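PDB 1UP7: 6-phospho-beta-glucosidase BglT from Thermotoga maritima, which hydrolyses cellobiose 6'-phosphate to glucose 6-phosphate and glucose, using NAD+ and a manganese ion as cofactors. Local coordinates for residues P224-F232 and R245-K256. Residues are numbered along the deposited sequence; the frame is centred on the assembly and turned at random.
Sequences PDEDFPTWF and RYYLMEKKMFKK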
loop_
_atom_site.group_PDB
_atom_site.type_symbol
_atom_site.label_atom_id
_atom_site.label_comp_id
_atom_site.label_asym_id
_atom_site.label_seq_id
_atom_site.Cartn_x
_atom_site.Cartn_y
_atom_site.Cartn_z
ATOM N N PRO A 224 -34.892 11.953 23.870
ATOM C CA PRO A 224 -34.603 13.236 23.196
ATOM C C PRO A 224 -33.173 13.794 23.376
ATOM O O PRO A 224 -32.423 13.793 22.388
ATOM C CB PRO A 224 -35.668 14.205 23.773
ATOM C CG PRO A 224 -36.598 13.343 24.623
ATOM C CD PRO A 224 -35.782 12.138 25.036
ATOM N N ASP A 225 -32.807 14.253 24.580
ATOM C CA ASP A 225 -31.516 14.935 24.827
ATOM C C ASP A 225 -30.263 14.144 24.434
ATOM O O ASP A 225 -29.135 14.627 24.607
ATOM C CB ASP A 225 -31.389 15.358 26.291
ATOM C CG ASP A 225 -31.607 16.855 26.479
ATOM O OD1 ASP A 225 -30.679 17.634 26.140
ATOM O OD2 ASP A 225 -32.671 17.339 26.944
ATOM N N GLU A 226 -30.471 12.955 23.881
ATOM C CA GLU A 226 -29.391 12.050 23.518
ATOM C C GLU A 226 -29.103 11.899 22.031
ATOM O O GLU A 226 -28.214 11.151 21.651
ATOM C CB GLU A 226 -29.739 10.647 23.993
ATOM C CG GLU A 226 -29.091 10.245 25.297
ATOM C CD GLU A 226 -29.761 9.015 25.856
ATOM O OE1 GLU A 226 -29.370 7.866 25.480
ATOM O OE2 GLU A 226 -30.701 9.226 26.653
ATOM N N ASP A 227 -29.871 12.543 21.185
ATOM C CA ASP A 227 -29.649 12.432 19.759
ATOM C C ASP A 227 -28.763 13.553 19.280
ATOM O O ASP A 227 -28.767 14.658 19.828
ATOM C CB ASP A 227 -31.010 12.557 19.056
ATOM C CG ASP A 227 -31.961 11.453 19.464
ATOM O OD1 ASP A 227 -31.459 10.440 20.017
ATOM O OD2 ASP A 227 -33.203 11.522 19.305
ATOM N N PHE A 228 -28.041 13.269 18.214
ATOM C CA PHE A 228 -27.211 14.279 17.621
ATOM C C PHE A 228 -28.127 15.342 17.088
ATOM O O PHE A 228 -29.134 15.036 16.485
ATOM C CB PHE A 228 -26.383 13.608 16.567
ATOM C CG PHE A 228 -25.507 12.588 17.111
ATOM C CD1 PHE A 228 -25.954 11.267 17.238
ATOM C CD2 PHE A 228 -24.216 12.922 17.528
ATOM C CE1 PHE A 228 -25.114 10.270 17.763
ATOM C CE2 PHE A 228 -23.360 11.960 18.049
ATOM C CZ PHE A 228 -23.801 10.606 18.154
ATOM N N PRO A 229 -27.838 16.584 17.395
ATOM C CA PRO A 229 -28.639 17.696 16.861
ATOM C C PRO A 229 -28.480 17.825 15.341
ATOM O O PRO A 229 -27.580 17.227 14.740
ATOM C CB PRO A 229 -28.129 18.900 17.644
ATOM C CG PRO A 229 -26.813 18.486 18.213
ATOM C CD PRO A 229 -26.748 17.005 18.285
ATOM N N THR A 230 -29.392 18.545 14.714
ATOM C CA THR A 230 -29.400 18.736 13.272
ATOM C C THR A 230 -28.087 19.282 12.696
ATOM O O THR A 230 -27.633 18.798 11.661
ATOM C CB THR A 230 -30.634 19.623 12.887
ATOM O OG1 THR A 230 -31.846 18.909 13.213
ATOM C CG2 THR A 230 -30.707 19.856 11.359
ATOM N N TRP A 231 -27.472 20.253 13.364
ATOM C CA TRP A 231 -26.240 20.835 12.874
ATOM C C TRP A 231 -25.132 19.773 12.714
ATOM O O TRP A 231 -24.265 19.873 11.844
ATOM C CB TRP A 231 -25.876 21.973 13.813
ATOM C CG TRP A 231 -25.588 21.543 15.207
ATOM C CD1 TRP A 231 -26.402 21.677 16.303
ATOM C CD2 TRP A 231 -24.384 20.931 15.668
ATOM N NE1 TRP A 231 -25.760 21.197 17.414
ATOM C CE2 TRP A 231 -24.516 20.742 17.048
ATOM C CE3 TRP A 231 -23.179 20.581 15.054
ATOM C CZ2 TRP A 231 -23.510 20.210 17.817
ATOM C CZ3 TRP A 231 -22.196 20.025 15.807
ATOM C CH2 TRP A 231 -22.360 19.850 17.186
ATOM N N PHE A 232 -25.229 18.728 13.525
ATOM C CA PHE A 232 -24.266 17.616 13.552
ATOM C C PHE A 232 -24.231 16.859 12.211
ATOM O O PHE A 232 -23.181 16.569 11.635
ATOM C CB PHE A 232 -24.588 16.645 14.711
ATOM C CG PHE A 232 -23.693 15.402 14.728
ATOM C CD1 PHE A 232 -22.460 15.428 15.351
ATOM C CD2 PHE A 232 -24.094 14.233 14.110
ATOM C CE1 PHE A 232 -21.638 14.319 15.338
ATOM C CE2 PHE A 232 -23.265 13.111 14.057
ATOM C CZ PHE A 232 -22.032 13.144 14.680
ATOM N N ARG A 245 -22.277 7.942 20.342
ATOM C CA ARG A 245 -22.679 8.844 21.418
ATOM C C ARG A 245 -21.705 8.763 22.595
ATOM O O ARG A 245 -21.477 9.757 23.266
ATOM C CB ARG A 245 -24.058 8.485 21.959
ATOM C CG ARG A 245 -25.236 9.101 21.225
ATOM C CD ARG A 245 -26.590 8.523 21.739
ATOM N NE ARG A 245 -26.363 7.105 22.076
ATOM C CZ ARG A 245 -27.123 6.357 22.865
ATOM N NH1 ARG A 245 -28.190 6.884 23.469
ATOM N NH2 ARG A 245 -26.802 5.071 23.063
ATOM N N TYR A 246 -21.151 7.576 22.835
ATOM C CA TYR A 246 -20.237 7.355 23.971
ATOM C C TYR A 246 -18.924 8.062 23.789
ATOM O O TYR A 246 -18.308 8.446 24.773
ATOM C CB TYR A 246 -19.978 5.858 24.246
ATOM C CG TYR A 246 -21.234 5.111 24.628
ATOM C CD1 TYR A 246 -21.798 5.249 25.890
ATOM C CD2 TYR A 246 -21.878 4.272 23.707
ATOM C CE1 TYR A 246 -22.977 4.584 26.236
ATOM C CE2 TYR A 246 -23.054 3.602 24.031
ATOM C CZ TYR A 246 -23.605 3.778 25.293
ATOM O OH TYR A 246 -24.773 3.111 25.613
ATOM N N TYR A 247 -18.526 8.239 22.536
ATOM C CA TYR A 247 -17.338 8.987 22.181
ATOM C C TYR A 247 -17.601 10.471 22.100
ATOM O O TYR A 247 -16.888 11.213 22.747
ATOM C CB TYR A 247 -16.816 8.497 20.851
ATOM C CG TYR A 247 -16.303 7.094 20.905
ATOM C CD1 TYR A 247 -17.179 6.015 20.768
ATOM C CD2 TYR A 247 -14.955 6.843 21.064
ATOM C CE1 TYR A 247 -16.729 4.731 20.801
ATOM C CE2 TYR A 247 -14.468 5.540 21.072
ATOM C CZ TYR A 247 -15.362 4.493 20.946
ATOM O OH TYR A 247 -14.922 3.203 20.951
ATOM N N LEU A 248 -18.643 10.891 21.367
ATOM C CA LEU A 248 -18.839 12.292 21.022
ATOM C C LEU A 248 -19.737 13.040 22.017
ATOM O O LEU A 248 -19.791 14.273 22.043
ATOM C CB LEU A 248 -19.398 12.398 19.609
ATOM C CG LEU A 248 -18.379 12.014 18.546
ATOM C CD1 LEU A 248 -19.196 11.578 17.384
ATOM C CD2 LEU A 248 -17.420 13.177 18.190
ATOM N N MET A 249 -20.449 12.253 22.828
ATOM C CA MET A 249 -21.321 12.747 23.905
ATOM C C MET A 249 -20.932 12.120 25.267
ATOM O O MET A 249 -21.808 11.777 26.085
ATOM C CB MET A 249 -22.798 12.446 23.603
ATOM C CG MET A 249 -23.356 13.175 22.402
ATOM S SD MET A 249 -25.023 12.636 21.961
ATOM C CE MET A 249 -25.837 13.087 23.260
ATOM N N GLU A 250 -19.629 12.002 25.501
ATOM C CA GLU A 250 -19.121 11.271 26.650
ATOM C C GLU A 250 -19.662 11.792 27.976
ATOM O O GLU A 250 -20.203 10.988 28.745
ATOM C CB GLU A 250 -17.598 11.245 26.719
ATOM C CG GLU A 250 -17.076 10.261 27.735
ATOM C CD GLU A 250 -15.552 10.232 27.824
ATOM O OE1 GLU A 250 -14.848 10.791 26.952
ATOM O OE2 GLU A 250 -15.052 9.656 28.798
ATOM N N LYS A 251 -19.529 13.098 28.253
ATOM C CA LYS A 251 -20.029 13.615 29.520
ATOM C C LYS A 251 -21.515 13.328 29.705
ATOM O O LYS A 251 -21.935 12.935 30.790
ATOM C CB LYS A 251 -19.768 15.114 29.756
ATOM C CG LYS A 251 -18.292 15.495 29.692
ATOM C CD LYS A 251 -18.087 17.036 29.762
ATOM C CE LYS A 251 -18.997 17.822 28.840
ATOM N NZ LYS A 251 -18.851 19.304 29.023
ATOM N N LYS A 252 -22.318 13.517 28.657
ATOM C CA LYS A 252 -23.754 13.239 28.748
ATOM C C LYS A 252 -24.003 11.742 29.012
ATOM O O LYS A 252 -24.800 11.376 29.867
ATOM C CB LYS A 252 -24.460 13.636 27.458
ATOM C CG LYS A 252 -25.894 14.028 27.600
ATOM C CD LYS A 252 -26.368 14.883 26.388
ATOM C CE LYS A 252 -26.705 16.318 26.821
ATOM N NZ LYS A 252 -27.086 17.164 25.638
ATOM N N MET A 253 -23.324 10.877 28.272
ATOM C CA MET A 253 -23.460 9.435 28.463
ATOM C C MET A 253 -22.934 8.943 29.828
ATOM O O MET A 253 -23.563 8.077 30.465
ATOM C CB MET A 253 -22.794 8.611 27.340
ATOM C CG MET A 253 -23.431 8.809 25.935
ATOM S SD MET A 253 -25.252 8.529 25.897
ATOM C CE MET A 253 -25.772 10.057 25.881
ATOM N N PHE A 254 -21.799 9.479 30.281
ATOM C CA PHE A 254 -21.316 9.104 31.590
ATOM C C PHE A 254 -22.347 9.431 32.656
ATOM O O PHE A 254 -22.580 8.580 33.541
ATOM C CB PHE A 254 -20.001 9.767 31.983
ATOM C CG PHE A 254 -19.572 9.419 33.397
ATOM C CD1 PHE A 254 -18.875 8.221 33.656
ATOM C CD2 PHE A 254 -19.890 10.251 34.458
ATOM C CE1 PHE A 254 -18.501 7.884 34.952
ATOM C CE2 PHE A 254 -19.530 9.902 35.777
ATOM C CZ PHE A 254 -18.818 8.706 36.026
ATOM N N LYS A 255 -22.926 10.637 32.613
ATOM C CA LYS A 255 -23.931 11.031 33.591
ATOM C C LYS A 255 -25.150 10.109 33.528
ATOM O O LYS A 255 -25.677 9.671 34.547
ATOM C CB LYS A 255 -24.379 12.466 33.400
ATOM C CG LYS A 255 -25.459 12.883 34.378
ATOM C CD LYS A 255 -25.718 14.391 34.313
ATOM C CE LYS A 255 -26.832 14.805 35.288
ATOM N NZ LYS A 255 -26.698 14.162 36.646
ATOM N N LYS A 256 -25.607 9.814 32.324
ATOM C CA LYS A 256 -26.736 8.912 32.168
ATOM C C LYS A 256 -26.468 7.532 32.803
ATOM O O LYS A 256 -27.277 6.994 33.559
ATOM C CB LYS A 256 -27.052 8.679 30.697
ATOM C CG LYS A 256 -28.419 8.140 30.493
ATOM C CD LYS A 256 -28.583 7.701 29.046
ATOM C CE LYS A 256 -30.044 7.295 28.743
ATOM N NZ LYS A 256 -29.990 6.222 27.682
#
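Glu226 crosses Met253 at a slant, its CG 3.4 Å from the methyl CE, and carries its carboxylate on to two cations. Both cations converge on OE1. Arg245 NH1 lies 2.5 Å from it in a salt bridge made at the edge of the guanidinium, and the two charged planes are only 17° apart. Lys256 NZ donates a hydrogen bond of 2.8 Å to the same OE1, from the syn side and 28° out of the carboxylate plane. Met253 SD lies over one face of the guanidinium, toward its rim, and a further hydrogen bond from Arg245 NE to Pro242 O limits how the guanidinium can turn. With an alanine in place of Glu226, Arg245 and Lys256 would probably lose their common counter-charge, and the Met253 methyl the CG it packs on.

Beside this network the packing is largely apolar. Met249 SD sits over a face of the Phe228 ring, 4.5 Å from its centroid, a Met-aromatic contact. A bend at chi3 (64°) folds Met249 CE back to 3.5 Å from Glu226 O. Leu248 CD1 touches both Phe228 CE2 and Phe232 CE1. Both rings also pack on Val240 of strand 239-240, and Leu248 reaches Phe356 and Phe360 of helix 355-376. At the outer margin Lys252 NZ makes a weak hydrogen bond to Asp225 O and a long salt bridge to its OD1.

The contact thus joins the type I turn 224-227 and the start of helix 230-236 to helices 245-248 and 250-258 in the C-terminal domain. Arg245 is about 6 Å from the catalytic Tyr243, between side chains. Two cations on one carboxylate oxygen should stabilise the ionised form of Glu226, while next to it the contact is between buried rings, Leu248 and the Met249 sulfur.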